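Long-range contact in phenolic acid decarboxylase (Sedimentibacter hydroxybenzoicus, PDB 7AE5), which catalyses the reversible, non-oxidative decarboxylation of 4-hydroxybenzoate and 3,4-dihydroxybenzoate, using prenylated FMN and manganese: residues L8-Q20 with V64-M77. Sequence-based numbering, arbitrary orientation.
Sequences LREFLEVLEQEGQ and VTNVHGSWQNHALM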
ATOM      1  N   LEU C   8      20.009  -5.282 -50.935  1.00 65.38           N
ATOM      2  CA  LEU C   8      20.651  -4.408 -49.960  1.00 63.48           C
ATOM      3  C   LEU C   8      21.462  -3.304 -50.626  1.00 64.65           C
ATOM      4  O   LEU C   8      21.538  -2.191 -50.093  1.00 64.07           O
ATOM      5  CB  LEU C   8      21.544  -5.234 -49.032  1.00 61.64           C
ATOM      6  CG  LEU C   8      22.491  -4.486 -48.091  1.00 60.00           C
ATOM      7  CD1 LEU C   8      21.744  -3.984 -46.867  1.00 58.22           C
ATOM      8  CD2 LEU C   8      23.656  -5.376 -47.687  1.00 59.39           C
ATOM      9  N   ARG C   9      22.060  -3.587 -51.787  1.00 60.31           N
ATOM     10  CA  ARG C   9      22.923  -2.607 -52.441  1.00 61.82           C
ATOM     11  C   ARG C   9      22.140  -1.378 -52.879  1.00 63.26           C
ATOM     12  O   ARG C   9      22.636  -0.250 -52.779  1.00 63.72           O
ATOM     13  CB  ARG C   9      23.628  -3.247 -53.635  1.00 64.03           C
ATOM     14  CG  ARG C   9      24.403  -4.492 -53.270  1.00 63.18           C
ATOM     15  CD  ARG C   9      25.212  -5.015 -54.437  1.00 65.72           C
ATOM     16  NE  ARG C   9      25.999  -6.181 -54.057  1.00 65.28           N
ATOM     17  CZ  ARG C   9      27.037  -6.639 -54.743  1.00 67.25           C
ATOM     18  NH1 ARG C   9      27.443  -6.052 -55.856  1.00 69.75           N
ATOM     19  NH2 ARG C   9      27.684  -7.714 -54.300  1.00 67.02           N
ATOM     20  N   GLU C  10      20.919  -1.576 -53.383  1.00 74.68           N
ATOM     21  CA  GLU C  10      20.068  -0.436 -53.703  1.00 76.34           C
ATOM     22  C   GLU C  10      19.780   0.394 -52.460  1.00 74.65           C
ATOM     23  O   GLU C  10      19.813   1.629 -52.506  1.00 75.82           O
ATOM     24  CB  GLU C  10      18.764  -0.914 -54.342  1.00 78.01           C
ATOM     25  CG  GLU C  10      18.881  -1.260 -55.819  1.00 80.85           C
ATOM     26  CD  GLU C  10      17.646  -1.962 -56.352  1.00 82.46           C
ATOM     27  OE1 GLU C  10      16.577  -1.853 -55.713  1.00 82.02           O
ATOM     28  OE2 GLU C  10      17.744  -2.623 -57.409  1.00 84.49           O
ATOM     29  N   PHE C  11      19.512  -0.270 -51.333  1.00 61.58           N
ATOM     30  CA  PHE C  11      19.256   0.451 -50.090  1.00 59.86           C
ATOM     31  C   PHE C  11      20.512   1.151 -49.588  1.00 59.00           C
ATOM     32  O   PHE C  11      20.438   2.269 -49.066  1.00 59.09           O
ATOM     33  CB  PHE C  11      18.716  -0.509 -49.032  1.00 57.58           C
ATOM     34  CG  PHE C  11      18.344   0.161 -47.741  1.00 55.98           C
ATOM     35  CD1 PHE C  11      17.389   1.164 -47.717  1.00 57.31           C
ATOM     36  CD2 PHE C  11      18.948  -0.212 -46.553  1.00 53.46           C
ATOM     37  CE1 PHE C  11      17.044   1.783 -46.532  1.00 56.11           C
ATOM     38  CE2 PHE C  11      18.605   0.403 -45.364  1.00 52.17           C
ATOM     39  CZ  PHE C  11      17.653   1.402 -45.353  1.00 53.48           C
ATOM     40  N   LEU C  12      21.672   0.508 -49.738  1.00 58.51           N
ATOM     41  CA  LEU C  12      22.916   1.103 -49.259  1.00 58.04           C
ATOM     42  C   LEU C  12      23.229   2.397 -50.001  1.00 60.59           C
ATOM     43  O   LEU C  12      23.644   3.388 -49.387  1.00 60.57           O
ATOM     44  CB  LEU C  12      24.063   0.104 -49.414  1.00 57.69           C
ATOM     45  CG  LEU C  12      24.179  -0.994 -48.354  1.00 55.21           C
ATOM     46  CD1 LEU C  12      25.467  -1.787 -48.538  1.00 55.53           C
ATOM     47  CD2 LEU C  12      24.094  -0.416 -46.949  1.00 53.19           C
ATOM     48  N   GLU C  13      23.033   2.410 -51.321  1.00 63.59           N
ATOM     49  CA  GLU C  13      23.327   3.612 -52.095  1.00 66.48           C
ATOM     50  C   GLU C  13      22.339   4.727 -51.779  1.00 67.26           C
ATOM     51  O   GLU C  13      22.712   5.906 -51.756  1.00 68.89           O
ATOM     52  CB  GLU C  13      23.319   3.291 -53.589  1.00 69.19           C
ATOM     53  N   VAL C  14      21.073   4.378 -51.540  1.00 66.02           N
ATOM     54  CA  VAL C  14      20.106   5.370 -51.081  1.00 66.75           C
ATOM     55  C   VAL C  14      20.543   5.948 -49.741  1.00 64.85           C
ATOM     56  O   VAL C  14      20.465   7.163 -49.516  1.00 66.35           O
ATOM     57  CB  VAL C  14      18.699   4.750 -51.004  1.00 66.39           C
ATOM     58  CG1 VAL C  14      17.766   5.634 -50.191  1.00 66.61           C
ATOM     59  CG2 VAL C  14      18.147   4.529 -52.402  1.00 69.25           C
ATOM     60  N   LEU C  15      21.025   5.088 -48.840  1.00 62.51           N
ATOM     61  CA  LEU C  15      21.512   5.553 -47.544  1.00 61.43           C
ATOM     62  C   LEU C  15      22.675   6.523 -47.711  1.00 61.69           C
ATOM     63  O   LEU C  15      22.703   7.591 -47.088  1.00 62.32           O
ATOM     64  CB  LEU C  15      21.935   4.361 -46.683  1.00 57.96           C
ATOM     65  CG  LEU C  15      20.865   3.479 -46.037  1.00 55.22           C
ATOM     66  CD1 LEU C  15      21.526   2.386 -45.213  1.00 52.53           C
ATOM     67  CD2 LEU C  15      19.924   4.300 -45.174  1.00 56.29           C
ATOM     68  N   GLU C  16      23.650   6.164 -48.552  1.00 69.06           N
ATOM     69  CA  GLU C  16      24.808   7.029 -48.753  1.00 70.85           C
ATOM     70  C   GLU C  16      24.411   8.343 -49.415  1.00 74.15           C
ATOM     71  O   GLU C  16      24.981   9.396 -49.105  1.00 75.68           O
ATOM     72  CB  GLU C  16      25.866   6.309 -49.589  1.00 71.53           C
ATOM     73  CG  GLU C  16      27.142   7.110 -49.784  1.00 73.84           C
ATOM     74  CD  GLU C  16      28.252   6.301 -50.426  1.00 74.53           C
ATOM     75  OE1 GLU C  16      27.958   5.510 -51.348  1.00 74.92           O
ATOM     76  OE2 GLU C  16      29.419   6.456 -50.010  1.00 74.96           O
ATOM     77  N   GLN C  17      23.435   8.302 -50.325  1.00 85.09           N
ATOM     78  CA  GLN C  17      22.991   9.525 -50.985  1.00 88.67           C
ATOM     79  C   GLN C  17      22.343  10.483 -49.995  1.00 88.68           C
ATOM     80  O   GLN C  17      22.528  11.703 -50.089  1.00 91.52           O
ATOM     81  CB  GLN C  17      22.021   9.187 -52.116  1.00 90.36           C
ATOM     82  CG  GLN C  17      22.654   9.169 -53.496  1.00 93.24           C
ATOM     83  CD  GLN C  17      21.720   8.616 -54.554  1.00 94.61           C
ATOM     84  OE1 GLN C  17      20.568   8.287 -54.270  1.00 93.62           O
ATOM     85  NE2 GLN C  17      22.212   8.512 -55.784  1.00 97.18           N
ATOM     86  N   GLU C  18      21.583   9.953 -49.038  1.00 79.14           N
ATOM     87  CA  GLU C  18      20.925  10.769 -48.026  1.00 79.10           C
ATOM     88  C   GLU C  18      21.841  11.123 -46.862  1.00 77.57           C
ATOM     89  O   GLU C  18      21.385  11.767 -45.911  1.00 77.41           O
ATOM     90  CB  GLU C  18      19.680  10.049 -47.500  1.00 77.25           C
ATOM     91  CG  GLU C  18      18.647   9.734 -48.570  1.00 79.51           C
ATOM     92  CD  GLU C  18      17.866  10.954 -49.012  1.00 82.89           C
ATOM     93  OE1 GLU C  18      17.351  10.951 -50.151  1.00 85.49           O
ATOM     94  OE2 GLU C  18      17.764  11.916 -48.222  1.00 83.49           O
ATOM     95  N   GLY C  19      23.110  10.726 -46.912  1.00 67.96           N
ATOM     96  CA  GLY C  19      24.028  11.016 -45.829  1.00 66.83           C
ATOM     97  C   GLY C  19      23.931  10.085 -44.645  1.00 62.95           C
ATOM     98  O   GLY C  19      24.301  10.474 -43.533  1.00 62.08           O
ATOM     99  N   GLN C  20      23.447   8.860 -44.847  1.00 60.87           N
ATOM    100  CA  GLN C  20      23.252   7.903 -43.767  1.00 58.88           C
ATOM    101  C   GLN C  20      24.166   6.688 -43.901  1.00 58.08           C
ATOM    102  O   GLN C  20      23.827   5.597 -43.436  1.00 57.76           O
ATOM    103  CB  GLN C  20      21.789   7.465 -43.705  1.00 59.72           C
ATOM    104  CG  GLN C  20      20.855   8.536 -43.176  1.00 60.14           C
ATOM    105  CD  GLN C  20      21.302   9.081 -41.836  1.00 58.74           C
ATOM    106  OE1 GLN C  20      21.538  10.280 -41.688  1.00 59.15           O
ATOM    107  NE2 GLN C  20      21.427   8.200 -40.850  1.00 57.25           N
ATOM    108  N   VAL C  64      29.115  -4.420 -43.697  1.00 50.36           N
ATOM    109  CA  VAL C  64      28.280  -3.257 -43.425  1.00 49.87           C
ATOM    110  C   VAL C  64      27.479  -3.525 -42.156  1.00 47.96           C
ATOM    111  O   VAL C  64      26.997  -4.643 -41.936  1.00 47.09           O
ATOM    112  CB  VAL C  64      27.359  -2.914 -44.620  1.00 50.64           C
ATOM    113  CG1 VAL C  64      26.269  -3.961 -44.801  1.00 49.79           C
ATOM    114  CG2 VAL C  64      26.758  -1.522 -44.453  1.00 50.64           C
ATOM    115  N   THR C  65      27.368  -2.509 -41.303  1.00 48.51           N
ATOM    116  CA  THR C  65      26.711  -2.658 -40.012  1.00 46.83           C
ATOM    117  C   THR C  65      25.895  -1.409 -39.707  1.00 46.45           C
ATOM    118  O   THR C  65      26.069  -0.360 -40.332  1.00 47.59           O
ATOM    119  CB  THR C  65      27.726  -2.925 -38.890  1.00 46.60           C
ATOM    120  OG1 THR C  65      27.041  -3.376 -37.715  1.00 45.04           O
ATOM    121  CG2 THR C  65      28.510  -1.663 -38.564  1.00 47.47           C
ATOM    122  N   ASN C  66      24.997  -1.543 -38.726  1.00 46.26           N
ATOM    123  CA  ASN C  66      24.084  -0.469 -38.321  1.00 45.70           C
ATOM    124  C   ASN C  66      23.215  -0.014 -39.491  1.00 46.42           C
ATOM    125  O   ASN C  66      22.908   1.172 -39.639  1.00 46.94           O
ATOM    126  CB  ASN C  66      24.842   0.712 -37.710  1.00 46.23           C
ATOM    127  CG  ASN C  66      24.001   1.493 -36.716  1.00 45.18           C
ATOM    128  OD1 ASN C  66      23.329   0.911 -35.865  1.00 43.71           O
ATOM    129  ND2 ASN C  66      24.030   2.817 -36.822  1.00 46.04           N
ATOM    130  N   VAL C  67      22.809  -0.970 -40.330  1.00 43.19           N
ATOM    131  CA  VAL C  67      22.003  -0.646 -41.503  1.00 44.13           C
ATOM    132  C   VAL C  67      20.631  -0.128 -41.085  1.00 43.30           C
ATOM    133  O   VAL C  67      20.129   0.855 -41.641  1.00 44.16           O
ATOM    134  CB  VAL C  67      21.896  -1.873 -42.426  1.00 44.62           C
ATOM    135  CG1 VAL C  67      20.891  -1.624 -43.539  1.00 45.61           C
ATOM    136  CG2 VAL C  67      23.260  -2.230 -42.998  1.00 45.72           C
ATOM    137  N   HIS C  68      20.009  -0.773 -40.100  1.00 47.24           N
ATOM    138  CA  HIS C  68      18.705  -0.369 -39.587  1.00 47.90           C
ATOM    139  C   HIS C  68      18.800   0.571 -38.389  1.00 47.27           C
ATOM    140  O   HIS C  68      17.769   0.902 -37.799  1.00 47.82           O
ATOM    141  CB  HIS C  68      17.888  -1.601 -39.180  1.00 48.67           C
ATOM    142  CG  HIS C  68      17.334  -2.382 -40.331  1.00 49.53           C
ATOM    143  ND1 HIS C  68      18.097  -3.258 -41.071  1.00 49.23           N
ATOM    144  CD2 HIS C  68      16.085  -2.438 -40.853  1.00 50.59           C
ATOM    145  CE1 HIS C  68      17.346  -3.810 -42.008  1.00 49.98           C
ATOM    146  NE2 HIS C  68      16.121  -3.330 -41.896  1.00 50.71           N
ATOM    147  N   GLY C  69      20.001   1.015 -38.021  1.00 40.94           N
ATOM    148  CA  GLY C  69      20.206   1.598 -36.708  1.00 40.23           C
ATOM    149  C   GLY C  69      19.909   3.072 -36.507  1.00 40.14           C
ATOM    150  O   GLY C  69      20.696   3.771 -35.861  1.00 39.45           O
ATOM    151  N   SER C  70      18.781   3.551 -37.023  1.00 41.55           N
ATOM    152  CA  SER C  70      18.339   4.922 -36.792  1.00 41.50           C
ATOM    153  C   SER C  70      16.970   5.093 -37.424  1.00 42.81           C
ATOM    154  O   SER C  70      16.602   4.369 -38.352  1.00 43.58           O
ATOM    155  CB  SER C  70      19.316   5.956 -37.367  1.00 41.89           C
ATOM    156  OG  SER C  70      19.290   5.970 -38.786  1.00 43.34           O
ATOM    157  N   TRP C  71      16.218   6.069 -36.910  1.00 36.90           N
ATOM    158  CA  TRP C  71      14.914   6.366 -37.483  1.00 37.37           C
ATOM    159  C   TRP C  71      15.022   6.979 -38.870  1.00 39.51           C
ATOM    160  O   TRP C  71      14.053   6.924 -39.634  1.00 40.21           O
ATOM    161  CB  TRP C  71      14.125   7.283 -36.549  1.00 37.08           C
ATOM    162  CG  TRP C  71      13.685   6.571 -35.313  1.00 37.05           C
ATOM    163  CD1 TRP C  71      14.034   6.859 -34.026  1.00 35.88           C
ATOM    164  CD2 TRP C  71      12.842   5.414 -35.253  1.00 38.16           C
ATOM    165  NE1 TRP C  71      13.437   5.969 -33.167  1.00 36.19           N
ATOM    166  CE2 TRP C  71      12.703   5.070 -33.896  1.00 37.67           C
ATOM    167  CE3 TRP C  71      12.182   4.644 -36.217  1.00 39.35           C
ATOM    168  CZ2 TRP C  71      11.933   3.987 -33.476  1.00 38.28           C
ATOM    169  CZ3 TRP C  71      11.417   3.570 -35.799  1.00 39.85           C
ATOM    170  CH2 TRP C  71      11.298   3.252 -34.440  1.00 39.15           C
ATOM    171  N   GLN C  72      16.174   7.558 -39.212  1.00 49.78           N
ATOM    172  CA  GLN C  72      16.398   7.991 -40.586  1.00 51.77           C
ATOM    173  C   GLN C  72      16.514   6.790 -41.515  1.00 51.93           C
ATOM    174  O   GLN C  72      15.855   6.736 -42.561  1.00 53.12           O
ATOM    175  CB  GLN C  72      17.653   8.864 -40.669  1.00 53.17           C
ATOM    176  CG  GLN C  72      17.467  10.298 -40.188  1.00 54.05           C
ATOM    177  CD  GLN C  72      17.227  10.391 -38.692  1.00 52.24           C
ATOM    178  OE1 GLN C  72      17.671   9.536 -37.925  1.00 50.63           O
ATOM    179  NE2 GLN C  72      16.527  11.437 -38.269  1.00 52.65           N
ATOM    180  N   ASN C  73      17.345   5.812 -41.144  1.00 45.10           N
ATOM    181  CA  ASN C  73      17.468   4.595 -41.941  1.00 45.21           C
ATOM    182  C   ASN C  73      16.150   3.830 -41.979  1.00 44.90           C
ATOM    183  O   ASN C  73      15.786   3.256 -43.012  1.00 45.62           O
ATOM    184  CB  ASN C  73      18.577   3.708 -41.373  1.00 44.27           C
ATOM    185  CG  ASN C  73      19.924   4.399 -41.357  1.00 45.21           C
ATOM    186  OD1 ASN C  73      20.016   5.611 -41.547  1.00 46.46           O
ATOM    187  ND2 ASN C  73      20.979   3.629 -41.115  1.00 44.87           N
ATOM    188  N   HIS C  74      15.431   3.805 -40.855  1.00 44.28           N
ATOM    189  CA  HIS C  74      14.128   3.148 -40.809  1.00 45.58           C
ATOM    190  C   HIS C  74      13.136   3.832 -41.739  1.00 46.48           C
ATOM    191  O   HIS C  74      12.370   3.162 -42.442  1.00 47.55           O
ATOM    192  CB  HIS C  74      13.606   3.147 -39.371  1.00 45.85           C
ATOM    193  CG  HIS C  74      12.482   2.188 -39.128  1.00 47.31           C
ATOM    194  ND1 HIS C  74      11.184   2.449 -39.509  1.00 48.47           N
ATOM    195  CD2 HIS C  74      12.460   0.976 -38.524  1.00 47.37           C
ATOM    196  CE1 HIS C  74      10.411   1.436 -39.158  1.00 48.62           C
ATOM    197  NE2 HIS C  74      11.162   0.528 -38.558  1.00 47.69           N
ATOM    198  N   ALA C  75      13.135   5.167 -41.757  1.00 49.94           N
ATOM    199  CA  ALA C  75      12.252   5.901 -42.657  1.00 50.62           C
ATOM    200  C   ALA C  75      12.567   5.576 -44.111  1.00 51.32           C
ATOM    201  O   ALA C  75      11.666   5.286 -44.906  1.00 52.37           O
ATOM    202  CB  ALA C  75      12.373   7.403 -42.402  1.00 50.37           C
ATOM    203  N   LEU C  76      13.851   5.616 -44.476  1.00 45.94           N
ATOM    204  CA  LEU C  76      14.242   5.287 -45.842  1.00 47.85           C
ATOM    205  C   LEU C  76      13.926   3.839 -46.180  1.00 47.34           C
ATOM    206  O   LEU C  76      13.657   3.520 -47.345  1.00 49.08           O
ATOM    207  CB  LEU C  76      15.731   5.567 -46.043  1.00 48.49           C
ATOM    208  CG  LEU C  76      16.173   7.017 -45.856  1.00 49.52           C
ATOM    209  CD1 LEU C  76      17.687   7.104 -45.768  1.00 49.77           C
ATOM    210  CD2 LEU C  76      15.650   7.888 -46.988  1.00 52.12           C
ATOM    211  N   MET C  77      13.957   2.950 -45.183  1.00 49.73           N
ATOM    212  CA  MET C  77      13.611   1.554 -45.426  1.00 49.54           C
ATOM    213  C   MET C  77      12.211   1.436 -46.010  1.00 50.69           C
ATOM    214  O   MET C  77      11.984   0.667 -46.950  1.00 51.53           O
ATOM    215  CB  MET C  77      13.727   0.750 -44.129  1.00 49.34           C
ATOM    216  CG  MET C  77      13.051  -0.611 -44.175  1.00 49.86           C
ATOM    217  SD  MET C  77      13.125  -1.503 -42.608  1.00 49.44           S
ATOM    218  CE  MET C  77      11.671  -0.862 -41.780  1.00 50.49           C
TER
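F11 drives its ring from helix 8-17 into the corner between V67 and helix 71-77. With CG swung away from the backbone N (chi1 -176°), the ring turns its edge to two neighbours: CE2 meets V67 CG1 at 3.6 Å, and CZ comes to 3.5 Å from the carbonyl O of N73. CE1 sits close to the backbone at the junction of L76 and M77. L15 CG, one turn on in the same helix, sits over one ring face, toward the rim. The L15 methyl CD2 goes on to L76 CD1 (3.6 Å) and to the amide carbon of N73.

That amide ties the polar end of the contact together. Q20 NE2 donates to N73 OD1 (3.0 Å, 155° at the hydrogen), the bond close to the plane of the Q20 amide, while N73 ND2 reaches back to V67 O at 2.9 Å, approaching from above the carbonyl plane. Both ends of the N73 amide are thus held, which fixes its rotation. S70, the N-cap of helix 71-77, accepts from N73 N through OG, and OG also bonds to Q48 O.

All this belongs to the N-terminal domain of a UbiD-family decarboxylase, where helix 8-17 packs against the mixed sheet containing strand 62-65 and against helix 71-77, the two short helix axes 10.6 Å apart at 128°. A Schellman motif at G19 ends helix 8-17 and leads into Q20. On the sheet side L12 CD2 meets V64 CG2 tip to tip at 3.8 Å; L8 CD2 does likewise with V64 CG1, slightly farther off.

Packing slackens along the flank of the helix that carries V14 and E18. The partly exposed V14 barely reaches L76 CD2, its CG1 at 4.5 Å, and E18, also partly exposed, lays only its aliphatic CB and CG across the leucine's two methyls.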